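Local coordinates for esterase D (Lactobacillus rhamnosus, PDB 3DKR), which probably hydrolyses carboxylic esters, as a member of the alpha/beta-hydrolase family, at residues A[15-29]-A[43-57]. Residues are numbered along the deposited sequence; the frame is centred on the assembly and turned at random.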
loop_
_atom_site.group_PDB
_atom_site.type_symbol
_atom_site.label_atom_id
_atom_site.label_comp_id
_atom_site.label_asym_id
_atom_site.label_seq_id
_atom_site.Cartn_x
_atom_site.Cartn_y
_atom_site.Cartn_z
ATOM N N PRO A 15 -3.373 -14.433 0.229
ATOM C CA PRO A 15 -2.038 -13.905 0.515
ATOM C C PRO A 15 -1.041 -14.835 -0.153
ATOM O O PRO A 15 -1.350 -16.007 -0.353
ATOM C CB PRO A 15 -1.921 -14.016 2.039
ATOM C CG PRO A 15 -2.979 -14.978 2.441
ATOM C CD PRO A 15 -4.057 -14.904 1.440
ATOM N N PHE A 16 0.141 -14.334 -0.511
ATOM C CA PHE A 16 1.147 -15.203 -1.129
ATOM C C PHE A 16 2.566 -14.806 -0.779
ATOM O O PHE A 16 2.807 -13.693 -0.334
ATOM C CB PHE A 16 0.963 -15.318 -2.645
ATOM C CG PHE A 16 1.249 -14.054 -3.429
ATOM C CD1 PHE A 16 0.258 -13.088 -3.635
ATOM C CD2 PHE A 16 2.487 -13.856 -4.027
ATOM C CE1 PHE A 16 0.515 -11.947 -4.369
ATOM C CE2 PHE A 16 2.738 -12.726 -4.759
ATOM C CZ PHE A 16 1.745 -11.770 -4.940
ATOM N N GLU A 17 3.478 -15.751 -0.953
ATOM C CA GLU A 17 4.857 -15.572 -0.506
ATOM C C GLU A 17 5.808 -16.252 -1.447
ATOM O O GLU A 17 5.595 -17.406 -1.832
ATOM C CB GLU A 17 5.070 -16.131 0.902
ATOM C CG GLU A 17 6.494 -15.900 1.422
ATOM C CD GLU A 17 6.674 -16.105 2.921
ATOM O OE1 GLU A 17 5.719 -16.520 3.618
ATOM O OE2 GLU A 17 7.801 -15.833 3.404
ATOM N N TYR A 18 6.866 -15.534 -1.803
ATOM C CA TYR A 18 7.971 -16.090 -2.548
ATOM C C TYR A 18 9.191 -16.155 -1.661
ATOM O O TYR A 18 9.562 -15.153 -1.020
ATOM C CB TYR A 18 8.320 -15.207 -3.738
ATOM C CG TYR A 18 7.204 -14.979 -4.720
ATOM C CD1 TYR A 18 6.207 -15.929 -4.923
ATOM C CD2 TYR A 18 7.173 -13.814 -5.485
ATOM C CE1 TYR A 18 5.179 -15.702 -5.852
ATOM C CE2 TYR A 18 6.170 -13.595 -6.401
ATOM C CZ TYR A 18 5.167 -14.530 -6.572
ATOM O OH TYR A 18 4.160 -14.293 -7.509
ATOM N N GLU A 19 9.846 -17.310 -1.661
ATOM C CA GLU A 19 11.070 -17.468 -0.868
ATOM C C GLU A 19 12.226 -16.770 -1.529
ATOM O O GLU A 19 12.345 -16.764 -2.748
ATOM C CB GLU A 19 11.411 -18.942 -0.688
ATOM C CG GLU A 19 10.302 -19.757 -0.067
ATOM C CD GLU A 19 9.777 -19.182 1.227
ATOM O OE1 GLU A 19 10.595 -18.848 2.128
ATOM O OE2 GLU A 19 8.529 -19.044 1.340
ATOM N N GLY A 20 13.094 -16.178 -0.712
ATOM C CA GLY A 20 14.327 -15.587 -1.200
ATOM C C GLY A 20 15.527 -16.100 -0.433
ATOM O O GLY A 20 15.508 -17.218 0.101
ATOM N N THR A 21 16.575 -15.279 -0.369
ATOM C CA THR A 21 17.801 -15.659 0.335
ATOM C C THR A 21 18.157 -14.587 1.371
ATOM O O THR A 21 17.847 -14.758 2.558
ATOM C CB THR A 21 18.961 -15.954 -0.648
ATOM O OG1 THR A 21 19.137 -14.871 -1.569
ATOM C CG2 THR A 21 18.685 -17.250 -1.440
ATOM N N ASP A 22 18.753 -13.484 0.939
ATOM C CA ASP A 22 19.234 -12.463 1.901
ATOM C C ASP A 22 18.200 -11.391 2.233
ATOM O O ASP A 22 18.156 -10.902 3.365
ATOM C CB ASP A 22 20.504 -11.764 1.404
ATOM C CG ASP A 22 20.283 -10.993 0.127
ATOM O OD1 ASP A 22 20.080 -11.676 -0.904
ATOM O OD2 ASP A 22 20.299 -9.730 0.159
ATOM N N THR A 23 17.396 -10.998 1.245
ATOM C CA THR A 23 16.504 -9.854 1.397
ATOM C C THR A 23 15.059 -10.217 1.076
ATOM O O THR A 23 14.786 -10.908 0.082
ATOM C CB THR A 23 16.939 -8.690 0.501
ATOM O OG1 THR A 23 18.250 -8.233 0.893
ATOM C CG2 THR A 23 15.961 -7.525 0.622
ATOM N N GLY A 24 14.151 -9.750 1.926
ATOM C CA GLY A 24 12.720 -9.970 1.743
ATOM C C GLY A 24 11.993 -8.651 1.695
ATOM O O GLY A 24 12.443 -7.657 2.287
ATOM N N VAL A 25 10.843 -8.644 1.028
ATOM C CA VAL A 25 10.060 -7.427 0.832
ATOM C C VAL A 25 8.605 -7.690 1.190
ATOM O O VAL A 25 8.019 -8.657 0.706
ATOM C CB VAL A 25 10.115 -6.959 -0.639
ATOM C CG1 VAL A 25 9.400 -5.621 -0.791
ATOM C CG2 VAL A 25 11.558 -6.831 -1.089
ATOM N N VAL A 26 8.037 -6.825 2.024
ATOM C CA VAL A 26 6.616 -6.855 2.340
ATOM C C VAL A 26 5.912 -5.835 1.448
ATOM O O VAL A 26 6.325 -4.673 1.375
ATOM C CB VAL A 26 6.349 -6.519 3.820
ATOM C CG1 VAL A 26 4.859 -6.413 4.087
ATOM C CG2 VAL A 26 7.015 -7.557 4.749
ATOM N N LEU A 27 4.849 -6.280 0.761
ATOM C CA LEU A 27 4.067 -5.409 -0.133
ATOM C C LEU A 27 2.636 -5.330 0.383
ATOM O O LEU A 27 1.979 -6.361 0.525
ATOM C CB LEU A 27 4.057 -5.939 -1.571
ATOM C CG LEU A 27 5.424 -6.038 -2.248
ATOM C CD1 LEU A 27 5.325 -6.673 -3.644
ATOM C CD2 LEU A 27 6.138 -4.692 -2.362
ATOM N N LEU A 28 2.195 -4.107 0.693
ATOM C CA LEU A 28 0.905 -3.854 1.351
ATOM C C LEU A 28 -0.070 -3.189 0.374
ATOM O O LEU A 28 0.213 -2.135 -0.192
ATOM C CB LEU A 28 1.104 -2.998 2.601
ATOM C CG LEU A 28 2.063 -3.617 3.615
ATOM C CD1 LEU A 28 2.288 -2.676 4.798
ATOM C CD2 LEU A 28 1.548 -4.983 4.132
ATOM N N HIS A 29 -1.218 -3.832 0.163
ATOM C CA HIS A 29 -2.071 -3.493 -0.974
ATOM C C HIS A 29 -2.977 -2.262 -0.780
ATOM O O HIS A 29 -2.887 -1.564 0.232
ATOM C CB HIS A 29 -2.841 -4.739 -1.461
ATOM C CG HIS A 29 -3.895 -5.264 -0.529
ATOM N ND1 HIS A 29 -5.129 -4.654 -0.367
ATOM C CD2 HIS A 29 -3.947 -6.413 0.189
ATOM C CE1 HIS A 29 -5.872 -5.390 0.442
ATOM N NE2 HIS A 29 -5.179 -6.461 0.797
ATOM N N ARG A 43 6.524 -10.429 -8.727
ATOM C CA ARG A 43 7.230 -11.256 -9.696
ATOM C C ARG A 43 8.510 -10.585 -10.188
ATOM O O ARG A 43 9.532 -11.256 -10.349
ATOM C CB ARG A 43 6.306 -11.614 -10.861
ATOM C CG ARG A 43 5.240 -12.596 -10.474
ATOM C CD ARG A 43 5.816 -13.981 -10.194
ATOM N NE ARG A 43 4.819 -15.013 -10.409
ATOM C CZ ARG A 43 5.027 -16.318 -10.284
ATOM N NH1 ARG A 43 6.209 -16.804 -9.891
ATOM N NH2 ARG A 43 4.028 -17.159 -10.544
ATOM N N ALA A 44 8.478 -9.273 -10.417
ATOM C CA ALA A 44 9.695 -8.538 -10.778
ATOM C C ALA A 44 10.745 -8.690 -9.677
ATOM O O ALA A 44 11.918 -8.935 -9.934
ATOM C CB ALA A 44 9.391 -7.075 -11.031
ATOM N N LEU A 45 10.313 -8.577 -8.431
ATOM C CA LEU A 45 11.242 -8.729 -7.315
ATOM C C LEU A 45 11.777 -10.148 -7.262
ATOM O O LEU A 45 12.971 -10.355 -7.052
ATOM C CB LEU A 45 10.583 -8.342 -6.003
ATOM C CG LEU A 45 10.191 -6.874 -5.915
ATOM C CD1 LEU A 45 9.423 -6.613 -4.632
ATOM C CD2 LEU A 45 11.439 -5.990 -5.934
ATOM N N GLN A 46 10.912 -11.126 -7.505
ATOM C CA GLN A 46 11.338 -12.522 -7.543
ATOM C C GLN A 46 12.406 -12.758 -8.623
ATOM O O GLN A 46 13.395 -13.469 -8.378
ATOM C CB GLN A 46 10.146 -13.431 -7.794
ATOM C CG GLN A 46 10.485 -14.913 -7.729
ATOM C CD GLN A 46 9.295 -15.787 -8.017
ATOM O OE1 GLN A 46 8.592 -15.563 -9.004
ATOM N NE2 GLN A 46 9.076 -16.802 -7.188
ATOM N N ARG A 47 12.222 -12.165 -9.802
ATOM C CA ARG A 47 13.198 -12.346 -10.895
ATOM C C ARG A 47 14.557 -11.780 -10.510
ATOM O O ARG A 47 15.585 -12.214 -11.041
ATOM C CB ARG A 47 12.737 -11.728 -12.211
ATOM C CG ARG A 47 11.468 -12.329 -12.777
ATOM C CD ARG A 47 11.278 -11.912 -14.230
ATOM N NE ARG A 47 11.053 -10.475 -14.395
ATOM C CZ ARG A 47 9.877 -9.870 -14.218
ATOM N NH1 ARG A 47 8.797 -10.562 -13.853
ATOM N NH2 ARG A 47 9.788 -8.555 -14.400
ATOM N N SER A 48 14.577 -10.799 -9.603
ATOM C CA SER A 48 15.857 -10.220 -9.137
ATOM C C SER A 48 16.338 -10.868 -7.831
ATOM O O SER A 48 17.295 -10.372 -7.200
ATOM C CB SER A 48 15.747 -8.699 -8.986
ATOM O OG SER A 48 15.812 -8.041 -10.250
ATOM N N GLY A 49 15.678 -11.955 -7.425
ATOM C CA GLY A 49 16.130 -12.789 -6.321
ATOM C C GLY A 49 15.670 -12.372 -4.935
ATOM O O GLY A 49 16.212 -12.828 -3.931
ATOM N N TYR A 50 14.660 -11.510 -4.870
ATOM C CA TYR A 50 14.129 -11.100 -3.575
ATOM C C TYR A 50 13.027 -12.035 -3.090
ATOM O O TYR A 50 12.241 -12.534 -3.895
ATOM C CB TYR A 50 13.556 -9.696 -3.685
ATOM C CG TYR A 50 14.599 -8.643 -3.939
ATOM C CD1 TYR A 50 15.414 -8.191 -2.912
ATOM C CD2 TYR A 50 14.769 -8.098 -5.197
ATOM C CE1 TYR A 50 16.383 -7.222 -3.149
ATOM C CE2 TYR A 50 15.719 -7.120 -5.445
ATOM C CZ TYR A 50 16.525 -6.690 -4.416
ATOM O OH TYR A 50 17.469 -5.723 -4.669
ATOM N N GLY A 51 12.962 -12.248 -1.771
ATOM C CA GLY A 51 11.791 -12.874 -1.153
ATOM C C GLY A 51 10.695 -11.828 -1.091
ATOM O O GLY A 51 10.986 -10.632 -0.989
ATOM N N VAL A 52 9.428 -12.261 -1.134
ATOM C CA VAL A 52 8.315 -11.326 -1.188
ATOM C C VAL A 52 7.156 -11.894 -0.374
ATOM O O VAL A 52 6.932 -13.088 -0.411
ATOM C CB VAL A 52 7.821 -11.058 -2.638
ATOM C CG1 VAL A 52 6.799 -9.920 -2.636
ATOM C CG2 VAL A 52 9.000 -10.753 -3.563
ATOM N N TYR A 53 6.450 -11.039 0.363
ATOM C CA TYR A 53 5.263 -11.443 1.114
ATOM C C TYR A 53 4.180 -10.408 0.932
ATOM O O TYR A 53 4.422 -9.234 1.149
ATOM C CB TYR A 53 5.585 -11.598 2.586
ATOM C CG TYR A 53 4.438 -12.070 3.451
ATOM C CD1 TYR A 53 3.623 -13.124 3.065
ATOM C CD2 TYR A 53 4.194 -11.475 4.680
ATOM C CE1 TYR A 53 2.586 -13.552 3.886
ATOM C CE2 TYR A 53 3.179 -11.912 5.501
ATOM C CZ TYR A 53 2.382 -12.947 5.101
ATOM O OH TYR A 53 1.383 -13.383 5.957
ATOM N N VAL A 54 3.007 -10.875 0.496
ATOM C CA VAL A 54 1.882 -10.025 0.145
ATOM C C VAL A 54 0.658 -10.505 0.926
ATOM O O VAL A 54 -0.055 -11.422 0.488
ATOM C CB VAL A 54 1.593 -10.059 -1.368
ATOM C CG1 VAL A 54 0.560 -8.999 -1.720
ATOM C CG2 VAL A 54 2.883 -9.862 -2.158
ATOM N N PRO A 55 0.438 -9.926 2.112
ATOM C CA PRO A 55 -0.732 -10.325 2.903
ATOM C C PRO A 55 -2.041 -9.807 2.327
ATOM O O PRO A 55 -2.038 -8.919 1.480
ATOM C CB PRO A 55 -0.470 -9.694 4.274
ATOM C CG PRO A 55 0.408 -8.523 4.000
ATOM C CD PRO A 55 1.267 -8.922 2.814
ATOM N N LEU A 56 -3.146 -10.337 2.844
ATOM C CA LEU A 56 -4.487 -9.888 2.503
ATOM C C LEU A 56 -5.079 -9.135 3.693
ATOM O O LEU A 56 -5.121 -9.665 4.802
ATOM C CB LEU A 56 -5.367 -11.095 2.198
ATOM C CG LEU A 56 -6.851 -10.844 1.985
ATOM C CD1 LEU A 56 -7.124 -9.961 0.788
ATOM C CD2 LEU A 56 -7.598 -12.203 1.876
ATOM N N PHE A 57 -5.567 -7.920 3.461
ATOM C CA PHE A 57 -6.158 -7.146 4.539
ATOM C C PHE A 57 -7.562 -7.643 4.857
ATOM O O PHE A 57 -8.319 -7.987 3.951
ATOM C CB PHE A 57 -6.189 -5.655 4.200
ATOM C CG PHE A 57 -4.841 -4.962 4.319
ATOM C CD1 PHE A 57 -4.010 -5.175 5.411
ATOM C CD2 PHE A 57 -4.423 -4.062 3.342
ATOM C CE1 PHE A 57 -2.780 -4.514 5.521
ATOM C CE2 PHE A 57 -3.186 -3.403 3.457
ATOM C CZ PHE A 57 -2.383 -3.629 4.544
HETATM O O HOH W 1 10.971 -17.659 -5.021
HETATM O O HOH W 2 13.130 -14.898 -4.982
HETATM O O HOH W 3 16.548 -12.559 -1.223
HETATM O O HOH W 4 17.699 -15.120 -3.880
HETATM O O HOH W 5 -0.762 -6.658 0.591
#
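Tyr18 lays its ring against the helix residues Gln46 and Arg43. The Gln46 amide stacks over one ring face, planes only 12° apart, with NE2 3.6 Å from Tyr18 CG. Farther out, Arg43 NE comes to 3.1 Å from Tyr18 OH, but the angle is too poor for a hydrogen bond, so this is packing of the hydroxyl over the guanidinium. What steadies the two helix side chains is their own bond: Arg43 NH1 donates to a lone pair of Gln46 OE1 at 2.8 Å, within the plane of both groups. Replacing Tyr18 by an alanine is likely to strip the Gln46 amide of its stacking surface and free the Arg43 side chain to turn. Phe16 sits on the same sheet face. With CG between backbone N and carbonyl carbon (chi1 68°), its ring folds back beside Val54, whose CG2 makes a CH-pi contact 3.9 Å from the ring centroid. Deeper on that face, Leu27 CD1 meets Val52 CG1 at 3.7 Å.

Strand 51-54 positions Phe16 and Tyr18, whose backbones each exchange two antiparallel hydrogen bonds with it, at Val54 and Val52 respectively, while strand 23-28 pairs in parallel through four more. Beyond the strand ends, Phe57 N donates to His29 NE2 (3.1 Å, 168° at the hydrogen), and the edge of the Phe57 ring meets the imidazole face; water 5 bridges Leu27 O and Pro55 O. A Schellman motif at Gly49 closes the helix before the chain enters strand 51-54.

Strand 23-28, helix 39-47 and strand 51-54 form a beta-alpha-beta crossover, and 16-18 adds an antiparallel edge strand to the alpha/beta-hydrolase sheet. Strand 94-99 continues the sheet beyond 23-28, helices 39-47 and 234-246 pack beside Val25, and helix 74-89 packs against Val26 and Tyr53.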